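Local atomic coordinates of peroxisomal membrane protein LPX1 (Saccharomyces cerevisiae, PDB entry 2Y6U), a protein that hydrolyses acyl esters in the peroxisome, with acyl esterase, triacylglycerol lipase and phospholipase A activity. Residues S212-Y217 / N234-E239. Sequence-based numbering, arbitrary orientation.
Sequences SEYVKY and NIIDFE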
loop_
_atom_site.group_PDB
_atom_site.type_symbol
_atom_site.label_atom_id
_atom_site.label_comp_id
_atom_site.label_asym_id
_atom_site.label_seq_id
_atom_site.Cartn_x
_atom_site.Cartn_y
_atom_site.Cartn_z
ATOM N N SER A 212 31.217 30.244 9.412
ATOM C CA SER A 212 30.981 30.817 10.739
ATOM C C SER A 212 29.505 31.148 10.971
ATOM O O SER A 212 28.979 30.862 12.040
ATOM C CB SER A 212 31.828 32.070 10.970
ATOM O OG SER A 212 33.122 31.855 10.447
ATOM N N GLU A 213 28.847 31.755 9.976
ATOM C CA GLU A 213 27.435 32.157 10.094
ATOM C C GLU A 213 26.509 30.924 10.127
ATOM O O GLU A 213 25.489 30.939 10.809
ATOM C CB GLU A 213 27.013 33.051 8.923
ATOM C CG GLU A 213 27.693 34.410 8.891
ATOM C CD GLU A 213 27.274 35.291 10.057
ATOM O OE1 GLU A 213 26.069 35.288 10.375
ATOM O OE2 GLU A 213 28.139 36.011 10.635
ATOM N N TYR A 214 26.882 29.907 9.364
ATOM C CA TYR A 214 26.194 28.603 9.385
ATOM C C TYR A 214 26.192 27.984 10.790
ATOM O O TYR A 214 25.125 27.703 11.344
ATOM C CB TYR A 214 26.820 27.630 8.373
ATOM C CG TYR A 214 26.337 26.200 8.510
ATOM C CD1 TYR A 214 24.988 25.878 8.356
ATOM C CD2 TYR A 214 27.229 25.174 8.845
ATOM C CE1 TYR A 214 24.548 24.587 8.495
ATOM C CE2 TYR A 214 26.798 23.894 9.028
ATOM C CZ TYR A 214 25.439 23.580 8.840
ATOM O OH TYR A 214 24.982 22.277 9.032
ATOM N N VAL A 215 27.364 27.748 11.377
ATOM C CA VAL A 215 27.383 27.145 12.694
ATOM C C VAL A 215 26.691 28.069 13.730
ATOM O O VAL A 215 26.001 27.587 14.614
ATOM C CB VAL A 215 28.814 26.740 13.100
ATOM C CG1 VAL A 215 28.879 26.368 14.584
ATOM C CG2 VAL A 215 29.353 25.605 12.196
ATOM N N LYS A 216 26.861 29.385 13.623
ATOM C CA LYS A 216 26.190 30.329 14.542
ATOM C C LYS A 216 24.664 30.178 14.486
ATOM O O LYS A 216 23.987 30.059 15.510
ATOM C CB LYS A 216 26.564 31.771 14.213
ATOM C CG LYS A 216 25.844 32.894 15.030
ATOM C CD LYS A 216 26.460 34.278 14.703
ATOM C CE LYS A 216 25.892 35.381 15.587
ATOM N NZ LYS A 216 26.497 36.700 15.305
ATOM N N TYR A 217 24.115 30.245 13.287
ATOM C CA TYR A 217 22.694 29.936 13.136
ATOM C C TYR A 217 22.313 28.536 13.682
ATOM O O TYR A 217 21.341 28.407 14.442
ATOM C CB TYR A 217 22.248 30.123 11.674
ATOM C CG TYR A 217 20.827 29.743 11.488
ATOM C CD1 TYR A 217 19.796 30.626 11.762
ATOM C CD2 TYR A 217 20.509 28.454 11.065
ATOM C CE1 TYR A 217 18.464 30.228 11.599
ATOM C CE2 TYR A 217 19.218 28.062 10.898
ATOM C CZ TYR A 217 18.196 28.947 11.163
ATOM O OH TYR A 217 16.920 28.453 10.992
ATOM N N ASN A 234 26.167 16.170 15.162
ATOM C CA ASN A 234 25.834 15.288 14.013
ATOM C C ASN A 234 24.944 15.975 12.972
ATOM O O ASN A 234 25.169 15.813 11.769
ATOM C CB ASN A 234 25.100 14.071 14.469
ATOM C CG ASN A 234 25.945 13.169 15.268
ATOM O OD1 ASN A 234 27.219 13.273 15.242
ATOM N ND2 ASN A 234 25.269 12.258 16.018
ATOM N N ILE A 235 23.958 16.762 13.457
ATOM C CA ILE A 235 23.079 17.536 12.566
ATOM C C ILE A 235 23.915 18.537 11.773
ATOM O O ILE A 235 23.770 18.656 10.550
ATOM C CB ILE A 235 21.932 18.234 13.330
ATOM C CG1 ILE A 235 20.907 17.197 13.814
ATOM C CG2 ILE A 235 21.279 19.295 12.450
ATOM C CD1 ILE A 235 19.900 17.723 14.907
ATOM N N ILE A 236 24.771 19.268 12.467
ATOM C CA ILE A 236 25.595 20.291 11.839
ATOM C C ILE A 236 26.458 19.714 10.740
ATOM O O ILE A 236 26.515 20.242 9.618
ATOM C CB ILE A 236 26.423 21.066 12.900
ATOM C CG1 ILE A 236 25.489 21.961 13.743
ATOM C CG2 ILE A 236 27.580 21.863 12.219
ATOM C CD1 ILE A 236 26.082 22.451 15.183
ATOM N N ASP A 237 27.106 18.599 11.029
ATOM C CA ASP A 237 28.017 17.967 10.087
ATOM C C ASP A 237 27.271 17.315 8.914
ATOM O O ASP A 237 27.799 17.273 7.769
ATOM C CB ASP A 237 28.902 16.932 10.814
ATOM C CG ASP A 237 29.955 17.602 11.745
ATOM O OD1 ASP A 237 30.352 18.734 11.443
ATOM O OD2 ASP A 237 30.347 17.019 12.790
ATOM N N PHE A 238 26.088 16.787 9.180
ATOM C CA PHE A 238 25.334 16.028 8.134
ATOM C C PHE A 238 24.690 16.997 7.119
ATOM O O PHE A 238 24.651 16.747 5.913
ATOM C CB PHE A 238 24.289 15.182 8.773
ATOM C CG PHE A 238 23.331 14.535 7.798
ATOM C CD1 PHE A 238 23.641 13.332 7.207
ATOM C CD2 PHE A 238 22.112 15.123 7.519
ATOM C CE1 PHE A 238 22.762 12.751 6.316
ATOM C CE2 PHE A 238 21.251 14.573 6.659
ATOM C CZ PHE A 238 21.559 13.376 6.049
ATOM N N GLU A 239 24.196 18.123 7.626
ATOM C CA GLU A 239 23.487 19.103 6.803
ATOM C C GLU A 239 24.418 19.933 5.943
ATOM O O GLU A 239 23.975 20.523 4.971
ATOM C CB GLU A 239 22.604 20.033 7.689
ATOM C CG GLU A 239 21.355 19.410 8.346
ATOM C CD GLU A 239 20.277 18.982 7.289
ATOM O OE1 GLU A 239 20.324 19.558 6.153
ATOM O OE2 GLU A 239 19.343 18.165 7.633
#
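Tyr214 reaches from its own helix to the backbone of the neighbouring one, where its hydroxyl donates a hydrogen bond to the carbonyl oxygen of Ile236 (OH to O, 2.6 Å). The case illustrates how a tyrosine can tie two helices together by giving its hydroxyl proton to a main-chain carbonyl of the other. With CG anti to the backbone N (chi1 169°), the ring extends toward the other helix and meets the acceptor at its edge, in plane. The hydroxyl lies in the carbonyl plane, on a lone pair of the oxygen, at a C=O...OH angle of 120°. Beside this bond, CE2 of Tyr214 rests against CG2 of Ile236 at 3.9 Å, while the hydroxyl also borders CB of Glu239 at 3.5 Å. The bent side chain of Glu239 then carries its carboxylate away, to the backbone N of Met257. Helices 211-220 and 229-239 follow one another in the chain; they lie between strands 164-168 and 286-292 of the alpha/beta-hydrolase sheet, the place where relatives commonly carry a cap, and probably belong to such a cap here. Their segments run roughly antiparallel, at 140°, the axes of the two segments approach to 11.0 Å, and Val215 and Ile236 have the nearest CA atoms. The next residue, Val215, adds a lighter apolar touch, its CG2 meeting CG2 of Ile236 at 4.1 Å, and Arg240, in the short strand 240-241 that follows the second helix, touches both Tyr214 and Val215.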